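Local coordinates for protein Atg5 (Kluyveromyces marxianus, PDB 3VQI) that takes part in autophagic vesicle formation and cytoplasm-to-vacuole transport, and is the partner to which Atg12 is joined in the autophagy-essential Atg12-Atg5 conjugate, at residues A[17-22]-A[35-40]; A[74-79]-A[115-120]. All blocks are in the same frame, centred on the assembly; numbering follows the deposited sequence.

Contacts 1 and 2 belong to one mixed sheet, that of the first ubiquitin-like domain (UblA) of Atg5. Their centres lie about 10 Å apart. Contact 1 comes first along the chain and pairs an outermost strand, 37-43, with strand 15-22. Contact 2 follows it and pairs strand 74-78 with strand 114-121. Strands 15-22 and 114-121 run parallel as neighbours in the middle and join the two contacts, with Glu19 N 2.7 Å from Trp115 O and Glu19 O 2.8 Å from Leu117 N. Helix 48-59 packs on residues of both contacts. The N-terminal hairpin and the later strands thus share one core, as in the ubiquitin fold.

Contact 1. Residues A[17-22]-A[35-40]; sequences NVEVVV and DKSCHI. With SO4 (sulfate ion), chain G.
This is the N-terminal beta hairpin of the ubiquitin-like UblA domain. Strand 15-22 pairs antiparallel with strand 37-43 at the border of the sheet, and the two strands are joined by a long loop. Val18 and Ile40 form a hydrogen-bonded pair: Ile40 N donates to Val18 O at 3.0 Å, and Val18 N donates back to Ile40 O. Val20 N reaches Cys38 O in a nearly straight bond (172°), but the return bond from Cys38 N is weak. Val22 N closes the ladder on Lys36 O. Val18, Val20, Cys38 and Ile40 share one face. Val20 CB meets Cys38 SG at 4.0 Å, and Val20 and Ile40 both rest on Val55 of helix 48-59.

Glu19 and His39 lie on the other face as a non-hydrogen-bonded pair. Their side chains run alongside each other and point the same way. Glu19 has CG anti to its N (chi1 179°) and an extended chain, which carries the carboxylate along the imidazole. Glu19 CD comes 3.4 Å from His39 NE2, with the carboxylate and ring planes 54° apart. The nearby negative charge of Glu19 may raise the basicity of His39. Replacing Glu19 with an alanine would probably open a gap beside the NE2 side of the ring and let the imidazole turn more easily. Ser37 OG touches Val21 CG2, while its hydrogen bond goes to Leu33 O.

A sulfate, probably from the crystallisation liquor, sits at the edge of the His39 ring. It accepts a hydrogen bond at O3 from His39 N at 2.9 Å. The ring adds a second bond, from His39 ND1 to sulfate O1 at 2.7 Å.

Contact 2. Residues A[74-79]-A[115-120]; sequences WWFEYN and WELQLC
Four backbone hydrogen bonds join Trp75 to Cys120 and Glu77 to Gln118 in an antiparallel ladder. The shortest is Gln118 N to Glu77 O, 2.7 Å. Phe76 and Leu119 form the non-hydrogen-bonded pair between them.

A hydrogen bond within strand 74-78 lies on the face that carries Trp75, Glu77 and Cys120. Trp75 NE1 donates to Glu77 OE2 at 2.9 Å (167°). The acceptor lies in the indole plane; the N-H meets OE2 on its anti side, tilted somewhat out of the carboxylate plane.

Cys120 meets both groups of this bond. Its CB lies over one face of the Trp75 indole, 3.9 Å from the centroid of the five-membered ring, a CH-pi contact. Its SG is 3.5 Å from Glu77 CD. With SG anti to the carbonyl carbon (chi1 -41°), the sulfur is directed toward this carboxylate.

Apolar contacts make up the rest. Phe76 and Leu119 share the opposite face. Trp74 CE3 touches Leu119 CD1 at 3.5 Å, and Phe76 CD2 meets Leu117 CB at 4.0 Å. Farther along, the Tyr78 and Trp115 rings meet obliquely, with their planes 48° apart.

Helix 48-59 covers Trp74 and Leu119 through Leu52. Helix 89-96 packs on Tyr78 and Trp115, and strand 15-22 continues the sheet beyond strand 114-121.

Contact 1. Residues A[17-22]-A[35-40]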
loop_
_atom_site.group_PDB
_atom_site.type_symbol
_atom_site.label_atom_id
_atom_site.label_comp_id
_atom_site.label_asym_id
_atom_site.label_seq_id
_atom_site.Cartn_x
_atom_site.Cartn_y
_atom_site.Cartn_z
ATOM N N ASN A 17 10.776 9.113 -0.957
ATOM C CA ASN A 17 12.197 8.773 -1.075
ATOM C C ASN A 17 12.498 7.596 -0.163
ATOM O O ASN A 17 12.125 7.603 1.009
ATOM C CB ASN A 17 13.070 9.967 -0.680
ATOM C CG ASN A 17 12.967 11.116 -1.665
ATOM O OD1 ASN A 17 13.216 10.944 -2.857
ATOM N ND2 ASN A 17 12.601 12.298 -1.169
ATOM N N VAL A 18 13.190 6.596 -0.689
ATOM C CA VAL A 18 13.473 5.404 0.091
ATOM C C VAL A 18 14.933 4.973 0.070
ATOM O O VAL A 18 15.521 4.822 -1.000
ATOM C CB VAL A 18 12.613 4.213 -0.430
ATOM C CG1 VAL A 18 12.959 2.940 0.315
ATOM C CG2 VAL A 18 11.140 4.539 -0.300
ATOM N N GLU A 19 15.519 4.774 1.248
ATOM C CA GLU A 19 16.891 4.303 1.307
ATOM C C GLU A 19 16.882 2.846 1.751
ATOM O O GLU A 19 16.421 2.512 2.846
ATOM C CB GLU A 19 17.746 5.129 2.260
ATOM C CG GLU A 19 19.182 4.599 2.331
ATOM C CD GLU A 19 20.188 5.621 2.846
ATOM O OE1 GLU A 19 21.403 5.295 2.865
ATOM O OE2 GLU A 19 19.771 6.741 3.229
ATOM N N VAL A 20 17.377 1.981 0.879
ATOM C CA VAL A 20 17.423 0.558 1.152
ATOM C C VAL A 20 18.854 0.127 1.451
ATOM O O VAL A 20 19.736 0.221 0.594
ATOM C CB VAL A 20 16.887 -0.242 -0.056
ATOM C CG1 VAL A 20 16.902 -1.724 0.253
ATOM C CG2 VAL A 20 15.481 0.228 -0.396
ATOM N N VAL A 21 19.075 -0.347 2.671
ATOM C CA VAL A 21 20.397 -0.792 3.091
ATOM C C VAL A 21 20.356 -2.272 3.435
ATOM O O VAL A 21 19.406 -2.729 4.068
ATOM C CB VAL A 21 20.861 -0.037 4.359
ATOM C CG1 VAL A 21 22.329 -0.343 4.622
ATOM C CG2 VAL A 21 20.599 1.473 4.218
ATOM N N VAL A 22 21.376 -3.025 3.032
ATOM C CA VAL A 22 21.395 -4.445 3.362
ATOM C C VAL A 22 21.441 -4.586 4.882
ATOM O O VAL A 22 22.069 -3.776 5.559
ATOM C CB VAL A 22 22.613 -5.152 2.776
ATOM C CG1 VAL A 22 22.567 -6.624 3.149
ATOM C CG2 VAL A 22 22.632 -4.984 1.266
ATOM N N ASP A 35 28.290 1.445 -0.468
ATOM C CA ASP A 35 28.190 0.226 -1.263
ATOM C C ASP A 35 26.991 -0.674 -0.953
ATOM O O ASP A 35 26.500 -1.385 -1.833
ATOM C CB ASP A 35 29.477 -0.594 -1.123
ATOM C CG ASP A 35 30.564 -0.154 -2.089
ATOM O OD1 ASP A 35 30.974 1.029 -2.040
ATOM O OD2 ASP A 35 31.012 -0.999 -2.898
ATOM N N LYS A 36 26.521 -0.652 0.291
ATOM C CA LYS A 36 25.397 -1.495 0.690
ATOM C C LYS A 36 24.079 -0.726 0.724
ATOM O O LYS A 36 23.100 -1.166 1.323
ATOM C CB LYS A 36 25.678 -2.125 2.059
ATOM C CG LYS A 36 25.789 -1.127 3.197
ATOM C CD LYS A 36 26.121 -1.827 4.501
ATOM C CE LYS A 36 26.329 -0.825 5.633
ATOM N NZ LYS A 36 26.757 -1.504 6.891
ATOM N N SER A 37 24.062 0.426 0.072
ATOM C CA SER A 37 22.865 1.243 0.026
ATOM C C SER A 37 22.468 1.567 -1.400
ATOM O O SER A 37 23.225 1.337 -2.338
ATOM C CB SER A 37 23.082 2.554 0.782
ATOM O OG SER A 37 23.192 2.334 2.174
ATOM N N CYS A 38 21.263 2.100 -1.545
ATOM C CA CYS A 38 20.734 2.518 -2.834
ATOM C C CYS A 38 19.456 3.280 -2.535
ATOM O O CYS A 38 18.669 2.877 -1.687
ATOM C CB CYS A 38 20.457 1.315 -3.749
ATOM S SG CYS A 38 18.982 0.351 -3.386
ATOM N N HIS A 39 19.270 4.409 -3.202
ATOM C CA HIS A 39 18.078 5.212 -2.989
ATOM C C HIS A 39 17.195 5.068 -4.208
ATOM O O HIS A 39 17.660 5.159 -5.341
ATOM C CB HIS A 39 18.448 6.682 -2.778
ATOM C CG HIS A 39 19.589 6.877 -1.834
ATOM N ND1 HIS A 39 20.899 6.635 -2.193
ATOM C CD2 HIS A 39 19.616 7.227 -0.526
ATOM C CE1 HIS A 39 21.683 6.826 -1.147
ATOM N NE2 HIS A 39 20.931 7.185 -0.122
ATOM N N ILE A 40 15.918 4.821 -3.977
ATOM C CA ILE A 40 15.002 4.682 -5.079
ATOM C C ILE A 40 13.729 5.405 -4.739
ATOM O O ILE A 40 13.315 5.436 -3.581
ATOM C CB ILE A 40 14.707 3.219 -5.355
ATOM C CG1 ILE A 40 14.031 2.594 -4.148
ATOM C CG2 ILE A 40 16.009 2.482 -5.641
ATOM C CD1 ILE A 40 13.769 1.124 -4.334
HETATM S S SO4 G . 22.250 5.058 -5.363
HETATM O O1 SO4 G . 22.492 5.278 -3.925
HETATM O O2 SO4 G . 23.077 3.933 -5.844
HETATM O O3 SO4 G . 20.827 4.740 -5.592
HETATM O O4 SO4 G . 22.603 6.291 -6.092
#

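Contact 2. Residues A[74-79]-A[115-120]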
loop_
_atom_site.group_PDB
_atom_site.type_symbol
_atom_site.label_atom_id
_atom_site.label_comp_id
_atom_site.label_asym_id
_atom_site.label_seq_id
_atom_site.Cartn_x
_atom_site.Cartn_y
_atom_site.Cartn_z
ATOM N N TRP A 74 12.844 -13.065 0.873
ATOM C CA TRP A 74 13.293 -11.691 1.038
ATOM C C TRP A 74 12.151 -10.923 1.658
ATOM O O TRP A 74 10.999 -11.307 1.521
ATOM C CB TRP A 74 13.644 -11.024 -0.287
ATOM C CG TRP A 74 14.814 -11.605 -1.000
ATOM C CD1 TRP A 74 14.796 -12.616 -1.938
ATOM C CD2 TRP A 74 16.178 -11.208 -0.863
ATOM N NE1 TRP A 74 16.071 -12.861 -2.390
ATOM C CE2 TRP A 74 16.941 -12.012 -1.749
ATOM C CE3 TRP A 74 16.836 -10.251 -0.080
ATOM C CZ2 TRP A 74 18.331 -11.884 -1.875
ATOM C CZ3 TRP A 74 18.218 -10.122 -0.200
ATOM C CH2 TRP A 74 18.952 -10.939 -1.096
ATOM N N TRP A 75 12.471 -9.858 2.370
ATOM C CA TRP A 75 11.447 -9.005 2.959
ATOM C C TRP A 75 12.131 -7.702 3.376
ATOM O O TRP A 75 13.344 -7.571 3.267
ATOM C CB TRP A 75 10.752 -9.716 4.133
ATOM C CG TRP A 75 11.603 -9.944 5.373
ATOM C CD1 TRP A 75 11.827 -9.056 6.378
ATOM C CD2 TRP A 75 12.344 -11.125 5.712
ATOM N NE1 TRP A 75 12.652 -9.597 7.319
ATOM C CE2 TRP A 75 12.992 -10.869 6.940
ATOM C CE3 TRP A 75 12.522 -12.374 5.099
ATOM C CZ2 TRP A 75 13.816 -11.815 7.576
ATOM C CZ3 TRP A 75 13.338 -13.321 5.731
ATOM C CH2 TRP A 75 13.977 -13.032 6.960
ATOM N N PHE A 76 11.363 -6.711 3.793
ATOM C CA PHE A 76 11.966 -5.457 4.210
ATOM C C PHE A 76 11.731 -5.274 5.698
ATOM O O PHE A 76 10.750 -5.778 6.265
ATOM C CB PHE A 76 11.364 -4.251 3.476
ATOM C CG PHE A 76 11.728 -4.159 2.024
ATOM C CD1 PHE A 76 10.889 -4.688 1.047
ATOM C CD2 PHE A 76 12.886 -3.492 1.627
ATOM C CE1 PHE A 76 11.189 -4.550 -0.302
ATOM C CE2 PHE A 76 13.201 -3.346 0.279
ATOM C CZ PHE A 76 12.346 -3.876 -0.687
ATOM N N GLU A 77 12.641 -4.559 6.338
ATOM C CA GLU A 77 12.484 -4.310 7.755
ATOM C C GLU A 77 12.689 -2.846 8.033
ATOM O O GLU A 77 13.576 -2.203 7.465
ATOM C CB GLU A 77 13.470 -5.139 8.569
ATOM C CG GLU A 77 12.888 -6.433 9.111
ATOM C CD GLU A 77 13.936 -7.286 9.819
ATOM O OE1 GLU A 77 14.821 -6.712 10.494
ATOM O OE2 GLU A 77 13.868 -8.530 9.713
ATOM N N TYR A 78 11.824 -2.307 8.868
ATOM C CA TYR A 78 11.940 -0.920 9.263
ATOM C C TYR A 78 12.142 -1.016 10.768
ATOM O O TYR A 78 11.363 -1.674 11.454
ATOM C CB TYR A 78 10.668 -0.142 8.931
ATOM C CG TYR A 78 10.721 1.269 9.431
ATOM C CD1 TYR A 78 10.030 1.651 10.586
ATOM C CD2 TYR A 78 11.514 2.217 8.792
ATOM C CE1 TYR A 78 10.130 2.938 11.094
ATOM C CE2 TYR A 78 11.625 3.510 9.293
ATOM C CZ TYR A 78 10.934 3.863 10.444
ATOM O OH TYR A 78 11.070 5.132 10.946
ATOM N N ASN A 79 13.209 -0.396 11.261
ATOM C CA ASN A 79 13.544 -0.431 12.682
ATOM C C ASN A 79 13.466 -1.825 13.276
ATOM O O ASN A 79 12.904 -2.013 14.345
ATOM C CB ASN A 79 12.641 0.514 13.468
ATOM C CG ASN A 79 12.999 1.961 13.234
ATOM O OD1 ASN A 79 13.986 2.258 12.549
ATOM N ND2 ASN A 79 12.215 2.876 13.808
ATOM N N TRP A 115 12.822 7.443 3.821
ATOM C CA TRP A 115 12.361 6.303 4.603
ATOM C C TRP A 115 13.461 5.248 4.478
ATOM O O TRP A 115 13.826 4.866 3.367
ATOM C CB TRP A 115 11.043 5.792 4.003
ATOM C CG TRP A 115 10.353 4.671 4.744
ATOM C CD1 TRP A 115 10.411 4.409 6.082
ATOM C CD2 TRP A 115 9.418 3.732 4.196
ATOM N NE1 TRP A 115 9.567 3.372 6.400
ATOM C CE2 TRP A 115 8.944 2.940 5.260
ATOM C CE3 TRP A 115 8.930 3.486 2.904
ATOM C CZ2 TRP A 115 8.006 1.920 5.078
ATOM C CZ3 TRP A 115 7.997 2.471 2.726
ATOM C CH2 TRP A 115 7.546 1.704 3.807
ATOM N N GLU A 116 14.013 4.796 5.599
ATOM C CA GLU A 116 15.068 3.794 5.530
ATOM C C GLU A 116 14.539 2.392 5.830
ATOM O O GLU A 116 13.839 2.179 6.819
ATOM C CB GLU A 116 16.211 4.137 6.497
ATOM C CG GLU A 116 17.465 3.287 6.257
ATOM C CD GLU A 116 18.635 3.626 7.180
ATOM O OE1 GLU A 116 18.597 4.674 7.866
ATOM O OE2 GLU A 116 19.606 2.833 7.207
ATOM N N LEU A 117 14.879 1.442 4.962
ATOM C CA LEU A 117 14.450 0.057 5.109
ATOM C C LEU A 117 15.657 -0.853 4.994
ATOM O O LEU A 117 16.619 -0.528 4.291
ATOM C CB LEU A 117 13.457 -0.318 3.998
ATOM C CG LEU A 117 12.149 0.481 3.956
ATOM C CD1 LEU A 117 11.289 0.010 2.787
ATOM C CD2 LEU A 117 11.408 0.309 5.272
ATOM N N GLN A 118 15.630 -1.987 5.683
ATOM C CA GLN A 118 16.749 -2.902 5.540
ATOM C C GLN A 118 16.251 -4.033 4.636
ATOM O O GLN A 118 15.079 -4.409 4.681
ATOM C CB GLN A 118 17.228 -3.479 6.891
ATOM C CG GLN A 118 16.954 -2.653 8.159
ATOM C CD GLN A 118 17.330 -1.185 8.055
ATOM O OE1 GLN A 118 18.425 -0.836 7.602
ATOM N NE2 GLN A 118 16.419 -0.310 8.490
ATOM N N LEU A 119 17.130 -4.551 3.793
ATOM C CA LEU A 119 16.758 -5.649 2.916
ATOM C C LEU A 119 17.262 -6.887 3.641
ATOM O O LEU A 119 18.452 -7.003 3.919
ATOM C CB LEU A 119 17.428 -5.493 1.537
ATOM C CG LEU A 119 17.314 -6.701 0.599
ATOM C CD1 LEU A 119 15.870 -6.844 0.145
ATOM C CD2 LEU A 119 18.241 -6.533 -0.587
ATOM N N CYS A 120 16.358 -7.802 3.958
ATOM C CA CYS A 120 16.726 -9.004 4.682
ATOM C C CYS A 120 16.416 -10.280 3.909
ATOM O O CYS A 120 15.581 -10.279 3.010
ATOM C CB CYS A 120 15.978 -9.037 6.015
ATOM S SG CYS A 120 15.873 -7.446 6.852
#